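Local coordinates for alkaline serine protease (Thermobifida fusca, PDB 2PFE), which probably hydrolyses peptide bonds as a serine endopeptidase of the alpha-lytic protease type, the chain here being its protease domain, at residues N76-G81 with C98-T103; A102-R107 with C134-D139. All blocks are in the same frame, centred on the assembly; numbering follows the deposited sequence. Where two conformers were deposited one is given.

Contact 1: residues N76-G81 with C98-T103; sequences NRYNGG and CRSGAT
N76 and Y78 bring one backbone oxygen and one ring to S100, G101 and A102. The hydroxyl of S100 lies anti to the backbone N (chi1 -178°), which points it at the turn, where OG donates to N76 O at 2.7 Å; it comes in 18° off the carbonyl plane. The same oxygen sits at the edge of the Y78 ring, near its plane. From CB, which itself meets nothing of 98-103, the Y78 side chain runs along this strand end: CD1 and then CE1 pass OG of S100, with CE1 at 3.2 Å, before CZ comes obliquely to within 3.5 Å of G101 O. Its tip, OH, lies 3.5 Å from A102 CA and takes its hydrogen bond elsewhere, with G6 O. Strand 96-101 opens the second beta-barrel of this chymotrypsin-like fold, whereas 76-81 belongs to the connection that leads to it from the first barrel, so the ring lies against the barrel where its first strand gives way to a turn. Shortened to an alanine here, the Y78 side chain would probably leave S100 OG and the carbonyl of G101 without the ring beside them, and G6 O without its phenol partner. Across one ring face, offset toward the rim, lies ND2 of N76, 3.5 Å above the plane and also bonded to N7 OD1. The other end of that amide makes an Asx turn: OD1 accepts from Y78 N at 2.8 Å, the donor standing above the carbonyl plane. R77 N also bonds to G81 O, closing the loop's base.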
loop_
_atom_site.group_PDB
_atom_site.type_symbol
_atom_site.label_atom_id
_atom_site.label_comp_id
_atom_site.label_asym_id
_atom_site.label_seq_id
_atom_site.Cartn_x
_atom_site.Cartn_y
_atom_site.Cartn_z
ATOM N N ASN A 76 3.835 4.924 9.287
ATOM C CA ASN A 76 3.820 4.527 10.693
ATOM C C ASN A 76 4.800 3.374 10.929
ATOM O O ASN A 76 4.742 2.334 10.245
ATOM C CB ASN A 76 2.395 4.151 11.095
ATOM C CG ASN A 76 2.206 4.060 12.596
ATOM O OD1 ASN A 76 3.164 3.904 13.357
ATOM N ND2 ASN A 76 0.954 4.120 13.025
ATOM N N ARG A 77 5.711 3.589 11.877
ATOM C CA ARG A 77 6.746 2.622 12.199
ATOM C C ARG A 77 6.264 1.637 13.267
ATOM O O ARG A 77 6.889 0.605 13.503
ATOM C CB ARG A 77 8.017 3.387 12.612
ATOM C CG ARG A 77 9.189 2.571 13.126
ATOM C CD ARG A 77 9.656 1.559 12.081
ATOM N NE ARG A 77 10.858 0.843 12.510
ATOM C CZ ARG A 77 10.878 -0.191 13.348
ATOM N NH1 ARG A 77 9.759 -0.653 13.892
ATOM N NH2 ARG A 77 12.038 -0.754 13.666
ATOM N N TYR A 78 5.141 1.971 13.899
ATOM C CA TYR A 78 4.470 1.122 14.892
ATOM C C TYR A 78 5.258 0.876 16.164
ATOM O O TYR A 78 5.035 -0.104 16.878
ATOM C CB TYR A 78 3.912 -0.165 14.265
ATOM C CG TYR A 78 2.606 0.126 13.588
ATOM C CD1 TYR A 78 2.536 0.308 12.207
ATOM C CD2 TYR A 78 1.442 0.280 14.336
ATOM C CE1 TYR A 78 1.322 0.600 11.581
ATOM C CE2 TYR A 78 0.232 0.588 13.738
ATOM C CZ TYR A 78 0.165 0.720 12.349
ATOM O OH TYR A 78 -1.055 1.024 11.794
ATOM N N ASN A 79 6.160 1.805 16.460
ATOM C CA ASN A 79 6.835 1.841 17.765
ATOM C C ASN A 79 6.677 3.188 18.470
ATOM O O ASN A 79 7.468 3.530 19.343
ATOM C CB ASN A 79 8.315 1.509 17.605
ATOM C CG ASN A 79 9.032 2.470 16.691
ATOM O OD1 ASN A 79 8.449 3.440 16.180
ATOM N ND2 ASN A 79 10.306 2.197 16.453
ATOM N N GLY A 80 5.657 3.943 18.076
ATOM C CA GLY A 80 5.426 5.277 18.629
ATOM C C GLY A 80 5.750 6.355 17.608
ATOM O O GLY A 80 5.299 7.503 17.750
ATOM N N GLY A 81 6.504 5.988 16.566
ATOM C CA GLY A 81 7.007 6.967 15.609
ATOM C C GLY A 81 6.794 6.644 14.143
ATOM O O GLY A 81 5.991 5.775 13.793
ATOM N N CYS A 98 10.544 -3.595 4.407
ATOM C CA CYS A 98 9.572 -3.659 5.496
ATOM C C CYS A 98 8.246 -3.108 5.035
ATOM O O CYS A 98 8.201 -2.251 4.146
ATOM C CB CYS A 98 10.035 -2.842 6.696
ATOM S SG CYS A 98 11.626 -3.358 7.431
ATOM N N ARG A 99 7.173 -3.621 5.630
ATOM C CA ARG A 99 5.819 -3.135 5.390
ATOM C C ARG A 99 5.160 -2.670 6.679
ATOM O O ARG A 99 5.510 -3.113 7.785
ATOM C CB ARG A 99 4.942 -4.208 4.719
ATOM C CG ARG A 99 4.935 -5.594 5.387
ATOM C CD ARG A 99 3.582 -6.303 5.214
ATOM N NE ARG A 99 2.560 -5.572 5.944
ATOM C CZ ARG A 99 2.262 -5.799 7.223
ATOM N NH1 ARG A 99 2.827 -6.802 7.886
ATOM N NH2 ARG A 99 1.382 -5.027 7.850
ATOM N N SER A 100 4.218 -1.747 6.513
ATOM C CA SER A 100 3.417 -1.222 7.609
ATOM C C SER A 100 1.942 -1.443 7.339
ATOM O O SER A 100 1.476 -1.208 6.243
ATOM C CB SER A 100 3.690 0.275 7.784
ATOM O OG SER A 100 2.959 0.833 8.871
ATOM N N GLY A 101 1.204 -1.891 8.354
ATOM C CA GLY A 101 -0.243 -2.062 8.196
ATOM C C GLY A 101 -0.985 -2.075 9.508
ATOM O O GLY A 101 -0.396 -2.290 10.562
ATOM N N ALA A 102 -2.291 -1.856 9.425
ATOM C CA ALA A 102 -3.113 -1.598 10.614
ATOM C C ALA A 102 -3.271 -2.792 11.532
ATOM O O ALA A 102 -3.534 -2.629 12.729
ATOM C CB ALA A 102 -4.485 -1.098 10.204
ATOM N N THR A 103 -3.130 -3.992 10.979
ATOM C CA THR A 103 -3.368 -5.192 11.769
ATOM C C THR A 103 -2.104 -5.712 12.462
ATOM O O THR A 103 -2.134 -6.054 13.651
ATOM C CB THR A 103 -4.023 -6.291 10.935
ATOM O OG1 THR A 103 -5.273 -5.805 10.459
ATOM C CG2 THR A 103 -4.306 -7.523 11.766
#

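Contact 2: residues A102-R107 with C134-D139; sequences ATTGWR and CAEGGD. With AES (4-(2-aminoethyl)benzenesulfonyl fluoride), chain D.
T103 and T104 between them bond both oxygens of the D139 carboxylate, T103 at OD1 alone. OD2 is approached from opposite faces of its plane: T104 OG1 arrives on the syn side at 2.6 Å, E136 N on the anti side at 2.9 Å. OD1 accepts from two successive backbone amides, T103 N nearly along the C-O axis and T104 N on the syn lone pair, at 3.0 Å. R99 adds a salt bridge to OD2, which probably stabilises the buried negative charge. The R107 guanidinium holds T104 O side-on, in its own plane, through NE and NH2; its chain is bent at chi2, and CD lies near SG of C134, disulfide-bonded to C161, a tentative contact since C134 has two conformers. The methyl CG2 of T104 sits over one face of the E136 carboxylate, 3.4 Å from E136 CD, while OE2 bonds to C161 N.

Residues 136-139 form a type II turn immediately before S140, the predicted nucleophile, and as in other chymotrypsin-like proteases the amides of G138 and S140 probably form the oxyanion hole. T103 buttresses this turn. OG1 stands anti to its own carbonyl carbon (chi1 -60°) and donates to G137 O at 2.7 Å, in the carbonyl plane on a lone pair. G138 has to be glycine here: its backbone angles are wrong for a side chain, and a CB would clash with T103 OG1. The sulfonyl inhibitor AES lies against the same 134-139 segment, its ring carbon C6 3.7 Å from A135 CB and its oxygen O2S 3.1 Å from D139 C.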
loop_
_atom_site.group_PDB
_atom_site.type_symbol
_atom_site.label_atom_id
_atom_site.label_comp_id
_atom_site.label_asym_id
_atom_site.label_seq_id
_atom_site.Cartn_x
_atom_site.Cartn_y
_atom_site.Cartn_z
ATOM N N ALA A 102 -2.291 -1.856 9.425
ATOM C CA ALA A 102 -3.113 -1.598 10.614
ATOM C C ALA A 102 -3.271 -2.792 11.532
ATOM O O ALA A 102 -3.534 -2.629 12.729
ATOM C CB ALA A 102 -4.485 -1.098 10.204
ATOM N N THR A 103 -3.130 -3.992 10.979
ATOM C CA THR A 103 -3.368 -5.192 11.769
ATOM C C THR A 103 -2.104 -5.712 12.462
ATOM O O THR A 103 -2.134 -6.054 13.651
ATOM C CB THR A 103 -4.023 -6.291 10.935
ATOM O OG1 THR A 103 -5.273 -5.805 10.459
ATOM C CG2 THR A 103 -4.306 -7.523 11.766
ATOM N N THR A 104 -0.998 -5.768 11.718
ATOM C CA THR A 104 0.225 -6.359 12.264
ATOM C C THR A 104 1.372 -5.377 12.520
ATOM O O THR A 104 2.453 -5.802 12.926
ATOM C CB THR A 104 0.731 -7.494 11.387
ATOM O OG1 THR A 104 1.060 -6.987 10.086
ATOM C CG2 THR A 104 -0.314 -8.603 11.297
ATOM N N GLY A 105 1.142 -4.089 12.266
ATOM C CA GLY A 105 2.176 -3.081 12.462
ATOM C C GLY A 105 3.285 -3.150 11.429
ATOM O O GLY A 105 3.023 -3.249 10.226
ATOM N N TRP A 106 4.523 -3.117 11.917
ATOM C CA TRP A 106 5.741 -3.110 11.097
ATOM C C TRP A 106 6.366 -4.479 11.062
ATOM O O TRP A 106 6.653 -5.084 12.113
ATOM C CB TRP A 106 6.719 -2.102 11.711
ATOM C CG TRP A 106 7.995 -1.826 10.980
ATOM C CD1 TRP A 106 9.205 -2.397 11.209
ATOM C CD2 TRP A 106 8.198 -0.837 9.962
ATOM N NE1 TRP A 106 10.161 -1.839 10.380
ATOM C CE2 TRP A 106 9.567 -0.873 9.612
ATOM C CE3 TRP A 106 7.358 0.078 9.313
ATOM C CZ2 TRP A 106 10.113 -0.036 8.631
ATOM C CZ3 TRP A 106 7.902 0.917 8.349
ATOM C CH2 TRP A 106 9.263 0.848 8.013
ATOM N N ARG A 107 6.513 -4.998 9.839
ATOM C CA ARG A 107 7.071 -6.335 9.627
ATOM C C ARG A 107 8.047 -6.309 8.470
ATOM O O ARG A 107 7.805 -5.635 7.467
ATOM C CB ARG A 107 5.977 -7.379 9.326
ATOM C CG ARG A 107 4.889 -7.476 10.397
ATOM C CD ARG A 107 5.372 -8.106 11.693
ATOM N NE ARG A 107 4.320 -7.958 12.681
ATOM C CZ ARG A 107 4.130 -8.768 13.717
ATOM N NH1 ARG A 107 4.935 -9.813 13.903
ATOM N NH2 ARG A 107 3.124 -8.512 14.555
ATOM N N CYS A 134 5.551 -11.196 6.607
ATOM C CA CYS A 134 4.190 -11.680 6.857
ATOM C C CYS A 134 3.186 -10.528 6.816
ATOM O O CYS A 134 3.564 -9.363 6.941
ATOM C CB CYS A 134 4.117 -12.370 8.214
ATOM S SG CYS A 134 4.490 -11.226 9.617
ATOM N N ALA A 135 1.906 -10.867 6.669
ATOM C CA ALA A 135 0.828 -9.883 6.716
ATOM C C ALA A 135 -0.447 -10.596 7.106
ATOM O O ALA A 135 -0.541 -11.828 6.985
ATOM C CB ALA A 135 0.637 -9.186 5.355
ATOM N N GLU A 136 -1.444 -9.812 7.509
ATOM C CA GLU A 136 -2.769 -10.336 7.834
ATOM C C GLU A 136 -3.855 -9.408 7.299
ATOM O O GLU A 136 -3.585 -8.252 6.931
ATOM C CB GLU A 136 -2.912 -10.518 9.349
ATOM C CG GLU A 136 -1.950 -11.537 9.928
ATOM C CD GLU A 136 -2.002 -11.596 11.423
ATOM O OE1 GLU A 136 -2.977 -11.041 11.995
ATOM O OE2 GLU A 136 -1.071 -12.197 12.024
ATOM N N GLY A 137 -5.097 -9.890 7.307
ATOM C CA GLY A 137 -6.195 -9.099 6.788
ATOM C C GLY A 137 -6.221 -7.764 7.525
ATOM O O GLY A 137 -6.004 -7.711 8.743
ATOM N N GLY A 138 -6.479 -6.683 6.788
ATOM C CA GLY A 138 -6.454 -5.321 7.320
ATOM C C GLY A 138 -5.171 -4.614 6.921
ATOM O O GLY A 138 -5.141 -3.371 6.889
ATOM N N ASP A 139 -4.113 -5.392 6.644
ATOM C CA ASP A 139 -2.816 -4.812 6.265
ATOM C C ASP A 139 -2.783 -4.409 4.792
ATOM O O ASP A 139 -1.838 -3.769 4.348
ATOM C CB ASP A 139 -1.655 -5.789 6.506
ATOM C CG ASP A 139 -1.351 -6.021 7.982
ATOM O OD1 ASP A 139 -1.587 -5.118 8.834
ATOM O OD2 ASP A 139 -0.817 -7.121 8.296
HETATM C C3 AES D . -4.593 -11.532 3.959
HETATM C C2 AES D . -4.741 -10.262 3.394
HETATM C C1 AES D . -3.604 -9.527 3.056
HETATM S S AES D . -3.671 -7.903 2.369
HETATM O O1S AES D . -3.130 -7.814 0.974
HETATM O O2S AES D . -2.463 -7.176 3.467
HETATM C C6 AES D . -2.334 -10.046 3.312
HETATM C C5 AES D . -2.188 -11.311 3.868
HETATM C C4 AES D . -3.311 -12.060 4.202
HETATM C C7 AES D . -3.071 -13.435 4.811
HETATM C C8 AES D . -4.263 -14.374 4.645
HETATM N N8 AES D . -3.821 -15.755 4.582
#

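Overall arrangement
Along the chain, the 76-81 loop lies in the connection between the two barrels, and contact 1 closes a loop of 16 intervening residues as strand 96-101 arrives. Contact 2 starts where contact 1 ends: A102 and T103 belong to both, in the turn joining strand 96-101 to strand 105-113. It then closes a longer loop, 26 residues, back onto the segment preceding S140. The two loops therefore follow in series, neither nested nor crossed. Their centres lie 8 Å apart, linked by R99, whose backbone pairs with R107 and whose guanidinium reaches C134 O, and by a cation-pi contact of R77 with W106. Together they tie the inter-barrel connection, the first hairpin of the second barrel and the active-site loop.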